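Local atomic coordinates of pullulanase (Bacillus acidopullulyticus, PDB entry 2WAN), a protein that probably hydrolyses alpha-1,6-glucosidic linkages in pullulan and at the branch points of starch-derived polysaccharides, as a debranching glycoside hydrolase. Residues Y649-T654 / G677-N682; V666-Q671 / Q719-A724. All coordinates share one frame; numbering follows the deposited sequence.

How the contacts relate
Both contacts lie in the catalytic barrel, their centres about 9 Å apart. Contact 1 joins strands 647-650 and 677-679, fifth and sixth of eight parallel strands. Contact 2 joins the helix-free connection between those strands to the loop that follows helix 707-714 and leads into strand 728-730, the seventh. The segments come along the chain in alternating order: 649-654, 666-671, 677-682, 719-724. The two contacts also touch directly: Lys668 NZ makes a salt bridge with Asp681 OD1 at 2.7 Å, and Val678 CG2 packs 3.5 Å from Phe721 CE1. The connecting loops are thus packed onto the strand pair and the start of helix 681-688.

Contact 1 (Y649-T654 / G677-N682); sequences YGEPWT and GVFNDN
The ring of Tyr649 turns an edge toward the face of Phe679 in an offset edge-to-face pair, centroids 5.8 Å apart and planes at 76°, while the edge of Phe679 near CD2 meets the backbone N of Glu651. Phe775 and Tyr731 add further edge-to-face partners to Phe679, and the Tyr649 hydroxyl is hydrogen-bonded to Gln487 and Asn549. Tyr649 and Phe679 belong to neighbouring parallel strands, the fifth and sixth of the (beta/alpha)8 barrel common to the alpha-amylase family. Gly650 N donates to Gly677 O at 3.0 Å, and Phe679 N returns a bond to Gly650 O at 3.1 Å. Tyr649 lies directly across from Gly677, whose lack of a side chain suits the site: a beta carbon there would press on Tyr649 CB. Past the strand, Pro652 centres an inverse gamma turn and lays its ring against Val678 and Phe679, CB 3.8 Å from Val678 CB and CG 3.4 Å from Phe679 O. A rigid, apolar proline suits this bend, since it turns the chain and gives Val678 a hydrocarbon surface. Glu651 starts its side chain away from the sixth strand, though CG still brushes Phe679 CD2; Arg620 and the backbone N of Leu623 hold its carboxylate. Trp653 follows with CG between its backbone N and carbonyl carbon (chi1 52°), which swings the indole back over Glu651 CB on one face. The far rim of its six-membered ring reaches both strand and helix 681-688, with CH2 4.1 Å from Phe679 CB and CZ3 3.7 Å from Asp681 CG.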
loop_
_atom_site.group_PDB
_atom_site.type_symbol
_atom_site.label_atom_id
_atom_site.label_comp_id
_atom_site.label_asym_id
_atom_site.label_seq_id
_atom_site.Cartn_x
_atom_site.Cartn_y
_atom_site.Cartn_z
ATOM N N TYR A 649 8.531 0.330 0.254
ATOM C CA TYR A 649 7.915 -1.012 0.378
ATOM C C TYR A 649 6.555 -0.887 1.051
ATOM O O TYR A 649 6.183 0.195 1.536
ATOM C CB TYR A 649 8.843 -1.976 1.164
ATOM C CG TYR A 649 9.240 -1.397 2.492
ATOM C CD1 TYR A 649 10.306 -0.482 2.589
ATOM C CD2 TYR A 649 8.515 -1.706 3.647
ATOM C CE1 TYR A 649 10.658 0.098 3.812
ATOM C CE2 TYR A 649 8.849 -1.134 4.874
ATOM C CZ TYR A 649 9.916 -0.230 4.954
ATOM O OH TYR A 649 10.241 0.341 6.170
ATOM N N GLY A 650 5.795 -1.980 1.069
ATOM C CA GLY A 650 4.495 -1.939 1.734
ATOM C C GLY A 650 3.743 -3.248 1.717
ATOM O O GLY A 650 4.268 -4.255 1.243
ATOM N N GLU A 651 2.514 -3.226 2.231
ATOM C CA GLU A 651 1.706 -4.450 2.356
ATOM C C GLU A 651 1.045 -4.823 1.029
ATOM O O GLU A 651 0.294 -4.013 0.457
ATOM C CB GLU A 651 0.622 -4.270 3.404
ATOM C CG GLU A 651 1.138 -3.956 4.800
ATOM C CD GLU A 651 -0.001 -3.601 5.740
ATOM O OE1 GLU A 651 -0.752 -2.618 5.475
ATOM O OE2 GLU A 651 -0.138 -4.306 6.764
ATOM N N PRO A 652 1.319 -6.041 0.530
ATOM C CA PRO A 652 0.750 -6.453 -0.768
ATOM C C PRO A 652 -0.660 -7.044 -0.609
ATOM O O PRO A 652 -0.975 -8.105 -1.166
ATOM C CB PRO A 652 1.754 -7.511 -1.250
ATOM C CG PRO A 652 2.135 -8.208 0.051
ATOM C CD PRO A 652 2.351 -6.999 0.989
ATOM N N TRP A 653 -1.504 -6.368 0.160
ATOM C CA TRP A 653 -2.882 -6.821 0.339
ATOM C C TRP A 653 -3.805 -5.649 0.610
ATOM O O TRP A 653 -3.350 -4.515 0.811
ATOM C CB TRP A 653 -2.998 -7.922 1.430
ATOM C CG TRP A 653 -2.367 -7.570 2.740
ATOM C CD1 TRP A 653 -2.864 -6.725 3.684
ATOM C CD2 TRP A 653 -1.098 -8.036 3.243
ATOM N NE1 TRP A 653 -1.999 -6.642 4.752
ATOM C CE2 TRP A 653 -0.904 -7.427 4.504
ATOM C CE3 TRP A 653 -0.118 -8.920 2.756
ATOM C CZ2 TRP A 653 0.241 -7.666 5.293
ATOM C CZ3 TRP A 653 1.025 -9.160 3.538
ATOM C CH2 TRP A 653 1.193 -8.528 4.788
ATOM N N THR A 654 -5.105 -5.924 0.611
ATOM C CA THR A 654 -6.109 -4.897 0.860
ATOM C C THR A 654 -6.785 -5.157 2.207
ATOM O O THR A 654 -6.490 -6.157 2.876
ATOM C CB THR A 654 -7.181 -4.897 -0.245
ATOM O OG1 THR A 654 -7.975 -6.089 -0.123
ATOM C CG2 THR A 654 -6.521 -4.811 -1.630
ATOM N N GLY A 677 9.490 -2.952 -2.517
ATOM C CA GLY A 677 9.368 -4.255 -1.852
ATOM C C GLY A 677 8.012 -4.529 -1.240
ATOM O O GLY A 677 7.205 -3.613 -1.037
ATOM N N VAL A 678 7.729 -5.808 -0.973
ATOM C CA VAL A 678 6.462 -6.188 -0.336
ATOM C C VAL A 678 6.712 -7.038 0.900
ATOM O O VAL A 678 7.612 -7.864 0.910
ATOM C CB VAL A 678 5.494 -6.925 -1.312
ATOM C CG1 VAL A 678 5.068 -5.992 -2.425
ATOM C CG2 VAL A 678 6.150 -8.213 -1.892
ATOM N N PHE A 679 5.917 -6.822 1.941
ATOM C CA PHE A 679 5.981 -7.661 3.125
ATOM C C PHE A 679 5.683 -9.099 2.731
ATOM O O PHE A 679 4.708 -9.380 2.015
ATOM C CB PHE A 679 4.978 -7.191 4.176
ATOM C CG PHE A 679 5.467 -6.031 4.969
ATOM C CD1 PHE A 679 6.415 -6.225 5.981
ATOM C CD2 PHE A 679 5.019 -4.747 4.689
ATOM C CE1 PHE A 679 6.916 -5.137 6.737
ATOM C CE2 PHE A 679 5.502 -3.660 5.444
ATOM C CZ PHE A 679 6.429 -3.861 6.467
ATOM N N ASN A 680 6.544 -9.994 3.190
ATOM C CA ASN A 680 6.500 -11.387 2.787
ATOM C C ASN A 680 5.716 -12.226 3.788
ATOM O O ASN A 680 6.270 -12.783 4.723
ATOM C CB ASN A 680 7.933 -11.908 2.587
ATOM C CG ASN A 680 7.969 -13.324 2.026
ATOM O OD1 ASN A 680 6.944 -13.995 1.961
ATOM N ND2 ASN A 680 9.163 -13.789 1.641
ATOM N N ASP A 681 4.406 -12.292 3.596
ATOM C CA ASP A 681 3.597 -13.122 4.479
ATOM C C ASP A 681 3.832 -14.626 4.274
ATOM O O ASP A 681 3.473 -15.424 5.157
ATOM C CB ASP A 681 2.100 -12.737 4.451
ATOM C CG ASP A 681 1.475 -12.778 3.056
ATOM O OD1 ASP A 681 2.179 -12.619 2.038
ATOM O OD2 ASP A 681 0.240 -12.944 3.000
ATOM N N ASN A 682 4.446 -15.019 3.152
ATOM C CA ASN A 682 4.783 -16.445 2.962
ATOM C C ASN A 682 5.844 -16.922 3.963
ATOM O O ASN A 682 5.672 -17.962 4.622
ATOM C CB ASN A 682 5.247 -16.750 1.534
ATOM C CG ASN A 682 4.140 -16.595 0.498
ATOM O OD1 ASN A 682 2.954 -16.473 0.837
ATOM N ND2 ASN A 682 4.527 -16.620 -0.777
#

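Contact 2 (V666-Q671 / Q719-A724); sequences VTKGQQ and QDFTSA. With ACT (acetate ion), chain Q.
A type II beta turn, Thr667 to Gln670, in the connection between the fifth and sixth strands of the (beta/alpha)8 barrel, packs its two central residues, Lys668 and Gly669, against Phe721 in the loop before the seventh. Lys668 lays its aliphatic chain across the phenylalanine ring: CD stands over the centre of one face, 3.8 Å from the centroid and only 8° off the normal, a CH-pi contact, and CB lies 3.9 Å from Phe721 CG. Lysine suits this place because its methylenes can cover an aromatic face while the ammonium group, carried past the ring by bends at chi3 and chi4, goes on to Asp681. Asn680 also packs on Phe721. Gly669 has the positive phi that the third position of such a turn demands, and a side chain would jam against the preceding carbonyl oxygen. Gln671 ties turn and loop together through both ends of its amide. Its CG sits between the backbone N and carbonyl carbon (chi1 84°), and a bend at chi2 folds the amide back along the turn. There OE1 accepts a bond from Gly669 N at 2.8 Å, in the carbonyl plane on a lone pair. NE2 gives a nearly straight bond, 166° at the hydrogen, to Phe721 O at 2.8 Å, and is also bonded to Glu727 OE1; bonds on both sides fix the flip of the amide. A leucine here would probably leave Gly669 N, Phe721 O and Glu727 OE1 without these mates and let the loop shift from the turn. Farther along, Ser723 OG donates to an acetate O at 2.7 Å, an ion probably from the crystallisation liquor and also held by Lys672. Phe721 O receives a CA-H...O contact from Gly669 CA at 3.4 Å.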
loop_
_atom_site.group_PDB
_atom_site.type_symbol
_atom_site.label_atom_id
_atom_site.label_comp_id
_atom_site.label_asym_id
_atom_site.label_seq_id
_atom_site.Cartn_x
_atom_site.Cartn_y
_atom_site.Cartn_z
ATOM N N VAL A 666 -1.346 -4.015 -6.214
ATOM C CA VAL A 666 0.037 -4.451 -5.995
ATOM C C VAL A 666 0.084 -5.608 -4.992
ATOM O O VAL A 666 0.463 -5.447 -3.826
ATOM C CB VAL A 666 0.994 -3.304 -5.568
ATOM C CG1 VAL A 666 2.470 -3.731 -5.762
ATOM C CG2 VAL A 666 0.701 -2.023 -6.357
ATOM N N THR A 667 -0.322 -6.782 -5.470
ATOM C CA THR A 667 -0.189 -8.036 -4.713
ATOM C C THR A 667 1.199 -8.634 -4.990
ATOM O O THR A 667 1.939 -8.110 -5.811
ATOM C CB THR A 667 -1.303 -9.033 -5.119
ATOM O OG1 THR A 667 -1.351 -9.117 -6.547
ATOM C CG2 THR A 667 -2.654 -8.552 -4.608
ATOM N N LYS A 668 1.578 -9.698 -4.277
ATOM C CA LYS A 668 2.921 -10.253 -4.440
ATOM C C LYS A 668 3.168 -10.708 -5.879
ATOM O O LYS A 668 2.337 -11.415 -6.472
ATOM C CB LYS A 668 3.172 -11.404 -3.455
ATOM C CG LYS A 668 3.121 -10.994 -1.973
ATOM C CD LYS A 668 3.727 -12.085 -1.084
ATOM C CE LYS A 668 2.854 -13.367 -1.074
ATOM N NZ LYS A 668 1.503 -13.142 -0.490
ATOM N N GLY A 669 4.299 -10.291 -6.433
ATOM C CA GLY A 669 4.638 -10.562 -7.843
ATOM C C GLY A 669 4.463 -9.297 -8.676
ATOM O O GLY A 669 5.190 -9.068 -9.639
ATOM N N GLN A 670 3.516 -8.450 -8.276
ATOM C CA GLN A 670 3.228 -7.232 -9.035
ATOM C C GLN A 670 4.276 -6.125 -8.846
ATOM O O GLN A 670 4.323 -5.166 -9.622
ATOM C CB GLN A 670 1.830 -6.716 -8.690
ATOM C CG GLN A 670 0.706 -7.683 -9.042
ATOM C CD GLN A 670 0.139 -7.376 -10.411
ATOM O OE1 GLN A 670 0.825 -7.516 -11.424
ATOM N NE2 GLN A 670 -1.104 -6.913 -10.445
ATOM N N GLN A 671 5.134 -6.263 -7.834
ATOM C CA GLN A 671 6.201 -5.291 -7.577
ATOM C C GLN A 671 7.428 -5.497 -8.448
ATOM O O GLN A 671 8.338 -4.666 -8.441
ATOM C CB GLN A 671 6.628 -5.341 -6.096
ATOM C CG GLN A 671 7.658 -6.435 -5.752
ATOM C CD GLN A 671 7.147 -7.862 -5.952
ATOM O OE1 GLN A 671 5.971 -8.159 -5.724
ATOM N NE2 GLN A 671 8.050 -8.761 -6.352
ATOM N N GLN A 719 12.337 -17.351 -6.467
ATOM C CA GLN A 719 11.594 -18.417 -7.158
ATOM C C GLN A 719 10.144 -18.457 -6.702
ATOM O O GLN A 719 9.412 -19.376 -7.052
ATOM C CB GLN A 719 12.251 -19.785 -6.924
ATOM C CG GLN A 719 13.622 -19.899 -7.549
ATOM C CD GLN A 719 14.255 -21.261 -7.311
ATOM O OE1 GLN A 719 15.420 -21.463 -7.622
ATOM N NE2 GLN A 719 13.485 -22.197 -6.766
ATOM N N ASP A 720 9.726 -17.451 -5.933
ATOM C CA ASP A 720 8.389 -17.424 -5.362
ATOM C C ASP A 720 7.650 -16.222 -5.977
ATOM O O ASP A 720 6.709 -16.419 -6.754
ATOM C CB ASP A 720 8.498 -17.379 -3.816
ATOM C CG ASP A 720 7.145 -17.380 -3.102
ATOM O OD1 ASP A 720 6.084 -17.504 -3.760
ATOM O OD2 ASP A 720 7.142 -17.267 -1.854
ATOM N N PHE A 721 8.081 -14.994 -5.675
ATOM C CA PHE A 721 7.379 -13.809 -6.191
ATOM C C PHE A 721 8.256 -12.587 -6.490
ATOM O O PHE A 721 7.723 -11.540 -6.859
ATOM C CB PHE A 721 6.236 -13.403 -5.233
ATOM C CG PHE A 721 6.708 -13.019 -3.865
ATOM C CD1 PHE A 721 7.123 -11.713 -3.600
ATOM C CD2 PHE A 721 6.774 -13.963 -2.849
ATOM C CE1 PHE A 721 7.596 -11.347 -2.323
ATOM C CE2 PHE A 721 7.235 -13.613 -1.594
ATOM C CZ PHE A 721 7.658 -12.299 -1.331
ATOM N N THR A 722 9.576 -12.702 -6.348
ATOM C CA THR A 722 10.463 -11.551 -6.611
ATOM C C THR A 722 11.337 -11.732 -7.837
ATOM O O THR A 722 11.615 -12.854 -8.245
ATOM C CB THR A 722 11.409 -11.204 -5.421
ATOM O OG1 THR A 722 12.383 -12.246 -5.270
ATOM C CG2 THR A 722 10.633 -11.007 -4.130
ATOM N N SER A 723 11.760 -10.607 -8.414
ATOM C CA SER A 723 12.802 -10.593 -9.437
ATOM C C SER A 723 14.175 -10.259 -8.880
ATOM O O SER A 723 15.199 -10.472 -9.555
ATOM C CB SER A 723 12.444 -9.585 -10.530
ATOM O OG SER A 723 11.334 -10.073 -11.267
ATOM N N ALA A 724 14.200 -9.711 -7.662
ATOM C CA ALA A 724 15.431 -9.319 -6.993
ATOM C C ALA A 724 15.167 -9.394 -5.480
ATOM O O ALA A 724 14.032 -9.186 -5.055
ATOM C CB ALA A 724 15.820 -7.882 -7.390
HETATM C C ACT Q . 11.064 -13.096 -12.878
HETATM O O ACT Q . 11.220 -12.782 -11.680
HETATM O OXT ACT Q . 9.982 -12.751 -13.396
HETATM C CH3 ACT Q . 12.104 -13.855 -13.641
#